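Side-chain contacts in CCHC-type domain-containing protein (Trypanosoma brucei brucei, PDB 7C45), which probably trims guide RNAs as an RNase D-type 3'-5' exonuclease, and here binds an oligouridine, with calcium in its metal site: residues A[120-125]-A[217-222]; A[126-131]-A[145-150]; A[139-144]-A[235-240]; A[223-228]-A[245-250]. One frame throughout, in Å; residues are numbered along the deposited sequence.

Contact 1: residues A[120-125]-A[217-222]; sequences GVLDLQ and RLTAQY. With nucleotides of chain B.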
# COMPACT_ATOMS: atom_id res chain seq x y z
N GLY A 120 9.05 12.33 3.17
CA GLY A 120 9.78 11.07 3.15
C GLY A 120 8.85 9.90 2.92
O GLY A 120 8.82 8.95 3.70
N VAL A 121 8.06 9.95 1.86
CA VAL A 121 6.98 8.99 1.64
C VAL A 121 7.39 8.06 0.51
O VAL A 121 8.03 8.48 -0.46
CB VAL A 121 5.65 9.70 1.32
CG1 VAL A 121 4.54 8.69 1.02
CG2 VAL A 121 5.17 10.58 2.48
N LEU A 122 7.03 6.79 0.63
CA LEU A 122 7.26 5.81 -0.43
C LEU A 122 5.99 4.99 -0.59
O LEU A 122 5.56 4.34 0.37
CB LEU A 122 8.44 4.89 -0.10
CG LEU A 122 8.76 3.84 -1.15
CD1 LEU A 122 9.17 4.53 -2.41
CD2 LEU A 122 9.92 2.98 -0.63
N ASP A 123 5.40 5.02 -1.78
CA ASP A 123 4.14 4.35 -2.05
C ASP A 123 4.45 3.02 -2.73
O ASP A 123 4.93 2.99 -3.87
CB ASP A 123 3.24 5.23 -2.92
CG ASP A 123 1.87 4.63 -3.17
OD1 ASP A 123 1.70 3.41 -3.16
OD2 ASP A 123 0.94 5.44 -3.41
N LEU A 124 4.22 1.92 -2.02
CA LEU A 124 4.65 0.63 -2.55
C LEU A 124 3.77 0.16 -3.70
O LEU A 124 4.23 -0.61 -4.55
CB LEU A 124 4.68 -0.41 -1.43
CG LEU A 124 5.73 -0.18 -0.34
CD1 LEU A 124 5.73 -1.38 0.60
CD2 LEU A 124 7.13 0.10 -0.92
N GLN A 125 2.51 0.60 -3.75
CA GLN A 125 1.71 0.29 -4.93
C GLN A 125 2.32 0.93 -6.16
O GLN A 125 2.46 0.29 -7.21
CB GLN A 125 0.28 0.79 -4.75
CG GLN A 125 -0.66 0.34 -5.87
CD GLN A 125 -2.02 1.02 -5.80
OE1 GLN A 125 -2.11 2.23 -5.81
NE2 GLN A 125 -3.08 0.22 -5.68
N ARG A 217 10.77 9.99 -5.34
CA ARG A 217 10.47 11.25 -6.00
C ARG A 217 9.09 11.22 -6.64
O ARG A 217 8.33 12.19 -6.56
CB ARG A 217 11.56 11.57 -7.04
CG ARG A 217 12.93 11.85 -6.42
CD ARG A 217 12.87 13.02 -5.46
NE ARG A 217 12.55 12.61 -4.10
CZ ARG A 217 11.82 13.31 -3.24
NH1 ARG A 217 11.59 12.83 -2.02
NH2 ARG A 217 11.32 14.49 -3.58
N LEU A 218 8.75 10.09 -7.24
CA LEU A 218 7.42 9.97 -7.84
C LEU A 218 6.35 10.02 -6.76
O LEU A 218 5.33 10.72 -6.91
CB LEU A 218 7.34 8.68 -8.65
CG LEU A 218 5.99 8.28 -9.25
CD1 LEU A 218 5.39 9.39 -10.14
CD2 LEU A 218 6.16 6.99 -10.05
N THR A 219 6.57 9.33 -5.65
CA THR A 219 5.63 9.44 -4.54
C THR A 219 5.54 10.88 -4.02
O THR A 219 4.45 11.34 -3.66
CB THR A 219 6.03 8.49 -3.41
OG1 THR A 219 6.17 7.16 -3.92
CG2 THR A 219 4.98 8.50 -2.34
N ALA A 220 6.68 11.58 -3.93
CA ALA A 220 6.63 12.96 -3.46
C ALA A 220 5.74 13.82 -4.35
O ALA A 220 5.08 14.73 -3.87
CB ALA A 220 8.02 13.57 -3.38
N GLN A 221 5.74 13.53 -5.66
CA GLN A 221 4.85 14.25 -6.56
C GLN A 221 3.39 13.99 -6.21
O GLN A 221 2.56 14.89 -6.28
CB GLN A 221 5.13 13.83 -8.00
CG GLN A 221 4.32 14.58 -9.06
CD GLN A 221 4.52 16.08 -8.98
OE1 GLN A 221 3.62 16.81 -8.56
NE2 GLN A 221 5.71 16.54 -9.36
N TYR A 222 3.06 12.74 -5.88
CA TYR A 222 1.69 12.42 -5.47
C TYR A 222 1.32 13.15 -4.19
O TYR A 222 0.18 13.63 -4.04
CB TYR A 222 1.53 10.91 -5.30
CG TYR A 222 1.21 10.26 -6.60
CD1 TYR A 222 -0.07 10.34 -7.13
CD2 TYR A 222 2.18 9.58 -7.31
CE1 TYR A 222 -0.36 9.78 -8.36
CE2 TYR A 222 1.90 9.01 -8.55
CZ TYR A 222 0.62 9.10 -9.07
OH TYR A 222 0.31 8.55 -10.30
P U B 8 -9.07 -2.73 -8.27
OP1 U B 8 -10.32 -2.18 -8.84
OP2 U B 8 -8.22 -3.58 -9.15
O5' U B 8 -8.28 -1.50 -7.67
C5' U B 8 -6.87 -1.48 -7.65
C4' U B 8 -6.38 -0.24 -6.95
O4' U B 8 -6.86 0.93 -7.64
C3' U B 8 -6.84 -0.05 -5.52
O3' U B 8 -6.06 -0.80 -4.61
C2' U B 8 -6.70 1.46 -5.33
O2' U B 8 -5.33 1.82 -5.13
C1' U B 8 -7.11 1.96 -6.72
N1 U B 8 -8.56 2.29 -6.81
C2 U B 8 -8.96 3.51 -6.34
O2 U B 8 -8.18 4.29 -5.82
N3 U B 8 -10.30 3.77 -6.49
C4 U B 8 -11.22 2.92 -7.09
O4 U B 8 -12.40 3.25 -7.18
C5 U B 8 -10.70 1.68 -7.57
C6 U B 8 -9.40 1.41 -7.43
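Leu122 and Thr219 bring the backbones together, their CA atoms 5.7 Å apart where strand 121-123 passes over helix 217-222 almost at a right angle (98°), the axes approaching to 7.0 Å. Thr219 carries the contact. With CG2 anti to the backbone N and OG1 beside it (chi1 -54°), its two branches do separate jobs. The hydroxyl takes the backbone amide of the strand, Asp123 N to Thr219 OG1 at 3.1 Å and 157°, while also giving its own proton to Val215 O one helical turn back, so it donates and accepts at once. On the other branch, Thr219 CG2 presses on Val121 CG1 at a tight 3.4 Å.

Asp123 turns its CB over the same threonine, but its carboxylate works as the N-cap of helix 124-136. OD1 takes Gln125 N weakly, along with Val126 N and Asp102 N, and OD2 takes Cys103 N. Two residues on, the extended side chain of Gln125 reaches the RNA, NE2 giving a 2.8 Å hydrogen bond to O2' of U8 of chain B, consistent with a nuclease that acts on RNA; Ser142 O also binds NE2.

Strand 121-123 is the outermost strand on its side of the sheet and pairs with strand 97-100. Val121 touches both Phe100 of that neighbour and Val223 of helix 212-226, which covers this border of the exonuclease domain.

Contact 2: residues A[126-131]-A[145-150]; sequences VFFTAI and GYVLKS. With nucleotides of chain B.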
# COMPACT_ATOMS: atom_id res chain seq x y z
N VAL A 126 2.70 2.21 -6.04
CA VAL A 126 3.40 2.91 -7.12
C VAL A 126 4.71 2.20 -7.47
O VAL A 126 5.04 2.05 -8.66
CB VAL A 126 3.63 4.39 -6.75
CG1 VAL A 126 4.45 5.09 -7.79
CG2 VAL A 126 2.28 5.10 -6.59
N PHE A 127 5.46 1.76 -6.45
CA PHE A 127 6.69 0.99 -6.69
C PHE A 127 6.40 -0.21 -7.59
O PHE A 127 7.07 -0.42 -8.61
CB PHE A 127 7.29 0.53 -5.35
CG PHE A 127 8.81 0.42 -5.35
CD1 PHE A 127 9.48 -0.15 -6.40
CD2 PHE A 127 9.55 0.92 -4.29
CE1 PHE A 127 10.88 -0.26 -6.40
CE2 PHE A 127 10.95 0.85 -4.27
CZ PHE A 127 11.61 0.25 -5.34
N PHE A 128 5.37 -0.98 -7.25
CA PHE A 128 5.04 -2.15 -8.05
C PHE A 128 4.63 -1.75 -9.46
O PHE A 128 5.05 -2.38 -10.44
CB PHE A 128 3.95 -2.98 -7.39
CG PHE A 128 3.69 -4.30 -8.07
CD1 PHE A 128 4.53 -5.38 -7.83
CD2 PHE A 128 2.63 -4.46 -8.94
CE1 PHE A 128 4.30 -6.60 -8.45
CE2 PHE A 128 2.39 -5.68 -9.55
CZ PHE A 128 3.22 -6.74 -9.31
N THR A 129 3.81 -0.70 -9.59
CA THR A 129 3.46 -0.23 -10.93
C THR A 129 4.69 0.20 -11.71
O THR A 129 4.81 -0.11 -12.90
CB THR A 129 2.43 0.90 -10.84
OG1 THR A 129 1.24 0.37 -10.26
CG2 THR A 129 2.11 1.44 -12.23
N ALA A 130 5.63 0.90 -11.06
CA ALA A 130 6.81 1.40 -11.76
C ALA A 130 7.63 0.25 -12.33
O ALA A 130 8.21 0.37 -13.41
CB ALA A 130 7.67 2.25 -10.82
N ILE A 131 7.66 -0.86 -11.61
CA ILE A 131 8.34 -2.06 -12.10
C ILE A 131 7.64 -2.57 -13.35
O ILE A 131 8.28 -2.85 -14.37
CB ILE A 131 8.38 -3.13 -11.00
CG1 ILE A 131 9.33 -2.66 -9.87
CG2 ILE A 131 8.80 -4.51 -11.55
CD1 ILE A 131 9.28 -3.53 -8.63
N GLY A 145 -3.87 -7.54 -2.60
CA GLY A 145 -3.82 -8.99 -2.71
C GLY A 145 -2.94 -9.46 -3.85
O GLY A 145 -2.10 -10.36 -3.68
N TYR A 146 -3.11 -8.85 -5.02
CA TYR A 146 -2.29 -9.16 -6.19
C TYR A 146 -0.82 -8.84 -5.95
O TYR A 146 0.06 -9.61 -6.35
CB TYR A 146 -2.82 -8.39 -7.39
CG TYR A 146 -2.13 -8.75 -8.69
CD1 TYR A 146 -0.93 -8.15 -9.06
CD2 TYR A 146 -2.67 -9.69 -9.55
CE1 TYR A 146 -0.30 -8.49 -10.23
CE2 TYR A 146 -2.06 -10.02 -10.73
CZ TYR A 146 -0.88 -9.42 -11.07
OH TYR A 146 -0.25 -9.75 -12.25
N VAL A 147 -0.54 -7.68 -5.36
CA VAL A 147 0.86 -7.33 -5.13
C VAL A 147 1.48 -8.28 -4.12
O VAL A 147 2.62 -8.71 -4.28
CB VAL A 147 0.99 -5.87 -4.68
CG1 VAL A 147 2.47 -5.58 -4.39
CG2 VAL A 147 0.45 -4.97 -5.72
N LEU A 148 0.73 -8.62 -3.07
CA LEU A 148 1.26 -9.54 -2.08
C LEU A 148 1.66 -10.87 -2.72
O LEU A 148 2.75 -11.38 -2.47
CB LEU A 148 0.23 -9.75 -0.97
CG LEU A 148 0.35 -8.80 0.21
CD1 LEU A 148 -0.80 -9.07 1.17
CD2 LEU A 148 1.70 -8.98 0.91
N LYS A 149 0.80 -11.41 -3.59
CA LYS A 149 1.06 -12.70 -4.22
C LYS A 149 2.24 -12.62 -5.18
O LYS A 149 3.13 -13.48 -5.16
CB LYS A 149 -0.21 -13.17 -4.94
CG LYS A 149 -0.13 -14.52 -5.63
CD LYS A 149 -1.54 -15.05 -5.85
CE LYS A 149 -1.71 -15.72 -7.21
NZ LYS A 149 -0.80 -16.86 -7.40
N SER A 150 2.26 -11.60 -6.01
CA SER A 150 3.33 -11.50 -7.00
C SER A 150 4.68 -11.18 -6.35
O SER A 150 5.71 -11.68 -6.80
CB SER A 150 2.98 -10.44 -8.04
OG SER A 150 4.12 -10.15 -8.82
P U B 6 -8.46 -10.80 -14.29
OP1 U B 6 -9.86 -11.17 -14.00
OP2 U B 6 -8.18 -9.74 -15.27
O5' U B 6 -7.75 -10.36 -12.95
C5' U B 6 -7.75 -11.19 -11.80
C4' U B 6 -7.48 -10.38 -10.56
O4' U B 6 -6.10 -9.93 -10.57
C3' U B 6 -8.33 -9.12 -10.40
O3' U B 6 -8.51 -8.89 -9.01
C2' U B 6 -7.42 -8.04 -10.96
O2' U B 6 -7.67 -6.73 -10.49
C1' U B 6 -6.06 -8.52 -10.50
N1 U B 6 -4.95 -8.05 -11.33
C2 U B 6 -4.15 -7.07 -10.80
O2 U B 6 -4.33 -6.59 -9.69
N3 U B 6 -3.11 -6.68 -11.60
C4 U B 6 -2.83 -7.14 -12.85
O4 U B 6 -1.86 -6.67 -13.45
C5 U B 6 -3.72 -8.15 -13.34
C6 U B 6 -4.74 -8.57 -12.59
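Phe128 points its ring at helix 145-150 because CG stands anti to the backbone N (chi1 -172°). Tyr146 adopts the same first torsion, which swings its ring out beside that of Phe128, and the two side chains cross at about a right angle. Val147, with CG1 anti to its backbone N, spreads both methyls beneath the phenylalanine: CG2 lies 4.3 Å from the centroid of the Phe128 ring, 25° off the normal, in a CH-pi contact, and Val147 CG1 rests 4.0 Å from Phe128 CD1. Ser150 approaches instead at the edge of the same ring, where its OG is 3.6 Å from Phe128 CZ.

The two segments belong to helices 124-136 and 144-152, consecutive helices of an exonuclease domain of the RNase H-like clan, joined by the loop that also touches the RNA. They meet at 63° with axes 11.3 Å apart, a wide spacing bridged mainly by the one large phenylalanine.

Tyr146 is where the packing becomes RNA binding. Phe128 CE2 abuts the edge of its ring, 3.9 Å from Tyr146 CE1, which backs the tyrosine on one side and should restrict its swing. One face of the ring is covered by the base of U6 of chain B, whose N3 sits 3.4 Å above the tyrosine plane, over its centre. Arg292 makes a cation-pi contact with the same tyrosine, and the side chain of Glu270, seen to bind nucleotide in this protein, is about 7 Å from that of Tyr146.

Contact 3: residues A[139-144]-A[235-240]; sequences NRRSGM and EADATP. With nucleotides of chain B.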
# COMPACT_ATOMS: atom_id res chain seq x y z
N ASN A 139 0.84 0.57 -16.70
CA ASN A 139 0.66 1.58 -15.66
C ASN A 139 -0.51 1.27 -14.72
O ASN A 139 -0.95 2.16 -14.00
CB ASN A 139 0.48 2.97 -16.27
CG ASN A 139 -0.89 3.16 -16.90
OD1 ASN A 139 -1.49 2.21 -17.41
ND2 ASN A 139 -1.39 4.40 -16.86
N ARG A 140 -0.98 0.04 -14.70
CA ARG A 140 -2.06 -0.37 -13.81
C ARG A 140 -1.65 -0.30 -12.34
O ARG A 140 -0.54 -0.69 -11.96
CB ARG A 140 -2.47 -1.79 -14.17
CG ARG A 140 -3.55 -2.41 -13.32
CD ARG A 140 -3.89 -3.77 -13.91
NE ARG A 140 -5.15 -4.30 -13.40
CZ ARG A 140 -5.82 -5.28 -13.97
NH1 ARG A 140 -6.96 -5.71 -13.44
NH2 ARG A 140 -5.36 -5.84 -15.09
N ARG A 141 -2.56 0.16 -11.50
CA ARG A 141 -2.45 0.01 -10.05
C ARG A 141 -3.10 -1.30 -9.64
O ARG A 141 -4.30 -1.50 -9.85
CB ARG A 141 -3.13 1.17 -9.31
CG ARG A 141 -2.46 2.51 -9.47
CD ARG A 141 -3.26 3.56 -8.68
NE ARG A 141 -2.71 4.91 -8.81
CZ ARG A 141 -1.83 5.42 -7.96
NH1 ARG A 141 -1.42 4.72 -6.91
NH2 ARG A 141 -1.38 6.64 -8.16
N SER A 142 -2.32 -2.18 -9.04
CA SER A 142 -2.85 -3.45 -8.58
C SER A 142 -3.20 -3.37 -7.10
O SER A 142 -2.61 -2.59 -6.35
CB SER A 142 -1.84 -4.58 -8.83
OG SER A 142 -1.71 -4.76 -10.22
N GLY A 143 -4.20 -4.14 -6.71
CA GLY A 143 -4.62 -4.17 -5.33
C GLY A 143 -3.62 -4.92 -4.46
O GLY A 143 -2.75 -5.64 -4.93
N MET A 144 -3.79 -4.76 -3.15
CA MET A 144 -2.88 -5.35 -2.18
C MET A 144 -2.76 -6.86 -2.34
O MET A 144 -1.67 -7.43 -2.21
CB MET A 144 -3.36 -4.99 -0.77
CG MET A 144 -2.61 -5.63 0.35
SD MET A 144 -0.91 -5.09 0.50
CE MET A 144 -1.14 -3.55 1.39
N GLU A 235 -7.99 14.95 -10.41
CA GLU A 235 -7.13 13.83 -10.06
C GLU A 235 -5.84 13.83 -10.88
O GLU A 235 -5.79 14.31 -12.01
CB GLU A 235 -7.87 12.52 -10.29
CG GLU A 235 -9.03 12.32 -9.33
CD GLU A 235 -8.55 12.18 -7.89
OE1 GLU A 235 -7.79 11.25 -7.60
OE2 GLU A 235 -8.98 12.98 -7.04
N ALA A 236 -4.78 13.25 -10.30
CA ALA A 236 -3.51 13.18 -11.02
C ALA A 236 -3.50 12.05 -12.02
O ALA A 236 -2.73 12.09 -12.99
CB ALA A 236 -2.35 13.00 -10.03
N ASP A 237 -4.32 11.03 -11.80
CA ASP A 237 -4.40 9.87 -12.67
C ASP A 237 -5.70 9.90 -13.45
O ASP A 237 -6.74 10.31 -12.93
CB ASP A 237 -4.28 8.59 -11.84
CG ASP A 237 -2.98 8.54 -11.02
OD1 ASP A 237 -1.91 8.91 -11.56
OD2 ASP A 237 -3.06 8.14 -9.85
N ALA A 238 -5.64 9.47 -14.72
CA ALA A 238 -6.82 9.61 -15.58
C ALA A 238 -7.99 8.75 -15.12
O ALA A 238 -9.15 9.11 -15.37
CB ALA A 238 -6.45 9.27 -17.02
N THR A 239 -7.72 7.63 -14.46
CA THR A 239 -8.69 6.76 -13.82
C THR A 239 -8.09 6.28 -12.52
O THR A 239 -6.86 6.20 -12.38
CB THR A 239 -9.07 5.54 -14.68
OG1 THR A 239 -7.91 4.73 -14.92
CG2 THR A 239 -9.67 5.96 -15.99
N PRO A 240 -8.91 5.89 -11.53
CA PRO A 240 -8.36 5.60 -10.20
C PRO A 240 -7.36 4.47 -10.18
O PRO A 240 -6.41 4.51 -9.39
CB PRO A 240 -9.61 5.26 -9.37
CG PRO A 240 -10.72 5.98 -10.08
CD PRO A 240 -10.39 5.91 -11.54
P U B 6 -8.46 -10.80 -14.29
OP1 U B 6 -9.86 -11.17 -14.00
OP2 U B 6 -8.18 -9.74 -15.27
O5' U B 6 -7.75 -10.36 -12.95
C5' U B 6 -7.75 -11.19 -11.80
C4' U B 6 -7.48 -10.38 -10.56
O4' U B 6 -6.10 -9.93 -10.57
C3' U B 6 -8.33 -9.12 -10.40
O3' U B 6 -8.51 -8.89 -9.01
C2' U B 6 -7.42 -8.04 -10.96
O2' U B 6 -7.67 -6.73 -10.49
C1' U B 6 -6.06 -8.52 -10.50
N1 U B 6 -4.95 -8.05 -11.33
C2 U B 6 -4.15 -7.07 -10.80
O2 U B 6 -4.33 -6.59 -9.69
N3 U B 6 -3.11 -6.68 -11.60
C4 U B 6 -2.83 -7.14 -12.85
O4 U B 6 -1.86 -6.67 -13.45
C5 U B 6 -3.72 -8.15 -13.34
C6 U B 6 -4.74 -8.57 -12.59
P U B 8 -9.07 -2.73 -8.27
OP1 U B 8 -10.32 -2.18 -8.84
OP2 U B 8 -8.22 -3.58 -9.15
O5' U B 8 -8.28 -1.50 -7.67
C5' U B 8 -6.87 -1.48 -7.65
C4' U B 8 -6.38 -0.24 -6.95
O4' U B 8 -6.86 0.93 -7.64
C3' U B 8 -6.84 -0.05 -5.52
O3' U B 8 -6.06 -0.80 -4.61
C2' U B 8 -6.70 1.46 -5.33
O2' U B 8 -5.33 1.82 -5.13
C1' U B 8 -7.11 1.96 -6.72
N1 U B 8 -8.56 2.29 -6.81
C2 U B 8 -8.96 3.51 -6.34
O2 U B 8 -8.18 4.29 -5.82
N3 U B 8 -10.30 3.77 -6.49
C4 U B 8 -11.22 2.92 -7.09
O4 U B 8 -12.40 3.25 -7.18
C5 U B 8 -10.70 1.68 -7.57
C6 U B 8 -9.40 1.41 -7.43
P U B 9 -6.69 -1.31 -3.22
OP1 U B 9 -5.63 -2.10 -2.56
OP2 U B 9 -7.99 -1.93 -3.55
O5' U B 9 -6.99 0.05 -2.44
C5' U B 9 -6.00 0.68 -1.63
C4' U B 9 -6.46 2.00 -1.03
O4' U B 9 -7.01 2.88 -2.04
C3' U B 9 -7.55 1.95 0.03
O3' U B 9 -7.06 1.55 1.29
C2' U B 9 -8.10 3.37 0.01
O2' U B 9 -7.25 4.27 0.72
C1' U B 9 -8.01 3.70 -1.47
N1 U B 9 -9.28 3.45 -2.17
C2 U B 9 -10.32 4.36 -1.99
O2 U B 9 -10.25 5.36 -1.30
N3 U B 9 -11.48 4.07 -2.66
C4 U B 9 -11.71 2.97 -3.47
O4 U B 9 -12.81 2.85 -4.00
C5 U B 9 -10.59 2.08 -3.59
C6 U B 9 -9.44 2.33 -2.95
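Arg141 and Asp237 join the two loops by a buried salt bridge. Arg141 NH2 gives a 2.8 Å bond to Asp237 OD2 at 151°, reaching the syn side of the carboxylate from 24° out of its plane; NE adds only a weak second bond to the same oxygen. Most polar atoms of the pair have a further partner. Arg141 NE is taken by Glu242 O and NH1 by Gln125 OE1, while Asp237 OD2 also meets Arg104 and OD1 accepts from Tyr222 OH and Asn244 N. Pro240 O lies against Arg141 CD at 3.4 Å.

RNA of chain B lies against both loops. N3 of U6 donates to Ser142 OG at 2.7 Å and 165°, and the Arg140 guanidinium covers the face of that base opposite Tyr146. Pro240 CB touches N3 of U8 at 3.3 Å. Met144 N, at the start of helix 144-152, gives a hydrogen bond to OP1 of U9.

Two cations sharing OD2 would be expected to keep Asp237 ionised, and the extended Arg141, gripped at all three nitrogens, probably steadies the loop whose next residue, Ser142, accepts from the uracil N3.

Contact 4: residues A[223-228]-A[245-250]; sequences VEHYAV and RAWLER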
# COMPACT_ATOMS: atom_id res chain seq x y z
N VAL A 223 2.26 13.24 -3.24
CA VAL A 223 1.95 13.95 -2.00
C VAL A 223 1.76 15.44 -2.28
O VAL A 223 0.88 16.09 -1.71
CB VAL A 223 3.03 13.69 -0.93
CG1 VAL A 223 2.74 14.50 0.34
CG2 VAL A 223 3.06 12.21 -0.57
N GLU A 224 2.57 16.02 -3.18
CA GLU A 224 2.37 17.42 -3.55
C GLU A 224 0.99 17.63 -4.16
O GLU A 224 0.36 18.67 -3.94
CB GLU A 224 3.44 17.86 -4.53
CG GLU A 224 4.81 18.04 -3.92
CD GLU A 224 4.84 19.18 -2.92
OE1 GLU A 224 4.50 20.32 -3.30
OE2 GLU A 224 5.19 18.91 -1.75
N HIS A 225 0.53 16.68 -4.96
CA HIS A 225 -0.74 16.82 -5.65
C HIS A 225 -1.92 16.68 -4.69
O HIS A 225 -2.90 17.43 -4.80
CB HIS A 225 -0.82 15.77 -6.76
CG HIS A 225 -1.92 16.01 -7.74
ND1 HIS A 225 -3.24 15.69 -7.49
CD2 HIS A 225 -1.90 16.54 -8.99
CE1 HIS A 225 -3.98 16.01 -8.54
NE2 HIS A 225 -3.19 16.54 -9.45
N TYR A 226 -1.83 15.76 -3.73
CA TYR A 226 -2.98 15.36 -2.93
C TYR A 226 -3.01 16.00 -1.55
O TYR A 226 -4.07 15.99 -0.91
CB TYR A 226 -3.04 13.82 -2.82
CG TYR A 226 -3.61 13.23 -4.08
CD1 TYR A 226 -2.78 12.92 -5.14
CD2 TYR A 226 -4.99 13.08 -4.24
CE1 TYR A 226 -3.31 12.42 -6.34
CE2 TYR A 226 -5.53 12.58 -5.43
CZ TYR A 226 -4.68 12.26 -6.48
OH TYR A 226 -5.21 11.77 -7.67
N ALA A 227 -1.91 16.57 -1.08
CA ALA A 227 -1.84 17.20 0.24
C ALA A 227 -1.82 18.71 0.05
O ALA A 227 -0.78 19.36 0.18
CB ALA A 227 -0.61 16.72 1.00
N VAL A 228 -2.99 19.28 -0.22
CA VAL A 228 -3.14 20.70 -0.55
C VAL A 228 -4.11 21.41 0.39
O VAL A 228 -4.57 22.51 0.07
CB VAL A 228 -3.58 20.91 -2.01
CG1 VAL A 228 -2.51 20.43 -2.99
CG2 VAL A 228 -4.93 20.23 -2.27
N ARG A 245 0.84 8.09 -16.96
CA ARG A 245 1.99 7.69 -17.79
C ARG A 245 3.03 8.80 -17.90
O ARG A 245 4.23 8.52 -17.93
CB ARG A 245 1.55 7.27 -19.19
CG ARG A 245 0.67 6.07 -19.22
CD ARG A 245 0.55 5.51 -20.63
NE ARG A 245 -0.29 4.32 -20.62
CZ ARG A 245 -1.62 4.36 -20.55
NH1 ARG A 245 -2.32 3.23 -20.54
NH2 ARG A 245 -2.25 5.53 -20.51
N ALA A 246 2.59 10.06 -17.98
CA ALA A 246 3.57 11.14 -18.09
C ALA A 246 4.48 11.19 -16.85
O ALA A 246 5.68 11.41 -16.97
CB ALA A 246 2.87 12.47 -18.31
N TRP A 247 3.91 10.99 -15.66
CA TRP A 247 4.77 10.96 -14.47
C TRP A 247 5.70 9.76 -14.49
O TRP A 247 6.86 9.86 -14.07
CB TRP A 247 3.92 10.96 -13.20
CG TRP A 247 3.28 12.27 -12.94
CD1 TRP A 247 3.30 13.38 -13.74
CD2 TRP A 247 2.54 12.62 -11.78
NE1 TRP A 247 2.59 14.40 -13.15
CE2 TRP A 247 2.12 13.96 -11.95
CE3 TRP A 247 2.18 11.94 -10.62
CZ2 TRP A 247 1.35 14.62 -10.99
CZ3 TRP A 247 1.41 12.60 -9.68
CH2 TRP A 247 1.00 13.92 -9.87
N LEU A 248 5.23 8.61 -14.96
CA LEU A 248 6.11 7.44 -15.09
C LEU A 248 7.26 7.74 -16.03
O LEU A 248 8.43 7.45 -15.73
CB LEU A 248 5.30 6.24 -15.57
CG LEU A 248 4.42 5.58 -14.50
CD1 LEU A 248 3.42 4.62 -15.08
CD2 LEU A 248 5.25 4.85 -13.48
N GLU A 249 6.95 8.31 -17.20
CA GLU A 249 8.00 8.67 -18.14
C GLU A 249 9.02 9.60 -17.49
O GLU A 249 10.23 9.44 -17.69
CB GLU A 249 7.40 9.33 -19.39
CG GLU A 249 6.42 8.46 -20.18
CD GLU A 249 7.05 7.75 -21.39
OE1 GLU A 249 8.30 7.61 -21.41
OE2 GLU A 249 6.30 7.33 -22.29
N ARG A 250 8.56 10.55 -16.67
CA ARG A 250 9.45 11.54 -16.09
C ARG A 250 10.31 10.95 -14.98
O ARG A 250 11.53 11.14 -14.96
CB ARG A 250 8.62 12.71 -15.55
CG ARG A 250 9.40 13.68 -14.70
CD ARG A 250 8.45 14.80 -14.30
NE ARG A 250 9.08 15.77 -13.41
CZ ARG A 250 8.43 16.79 -12.87
NH1 ARG A 250 9.07 17.63 -12.07
NH2 ARG A 250 7.14 16.96 -13.12
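His225 and Trp247 meet at a steep inclination, their side chains crossing at about a right angle. The plane of the imidazole stands 70° from that of the six-membered indole ring, with the centroids 5.9 Å apart, an oblique pairing. The indole does the reaching: its far corner, Trp247 CH2, comes in edge first and lies 4.1 Å from His225 CB. On the histidine, CG is anti to the backbone N (chi1 -167°), which sends the ring off helix 223-226 toward the tryptophan, and the imidazole also sits over one face of the Tyr226 ring, toward its rim.

Trp247 itself is set by more than this one partner. Its ring packs edge-to-face with Tyr222 and touches Leu218, Gln221 and Ala236, while Asn244 OD1 accepts from its backbone N in the first turn of helix 245-251. Thus the short helix is pinned on the flank of the longer helix 212-226. Tyr226 fastens the intervening loop by its hydroxyl, which bonds Glu235 OE1 and Ala236 N.

The buried area is small, 77 Å² summed over both sides, and no polar interaction is identified between the segments, consistent with modest van der Waals packing.

Helix 212-226 serves both contact 1 and contact 4, which follow each other along it: the first is buried against the border strand of the sheet, the second lies at the surface, its centre about 16 Å from the centre of the chain. Helix 124-136 likewise begins in contact 1 and continues in contact 2. Contact 3, also buried, is the polar hub, linked to contact 1 through Gln125 and Tyr222, to contact 2 through Thr129 and to contact 4 through Tyr226. Chemistry follows place: a hydroxyl-to-amide bond and tight methyls by the sheet, aromatic packing that partly faces RNA in contact 2, charge between loops in contact 3, and one loose ring pair in contact 4.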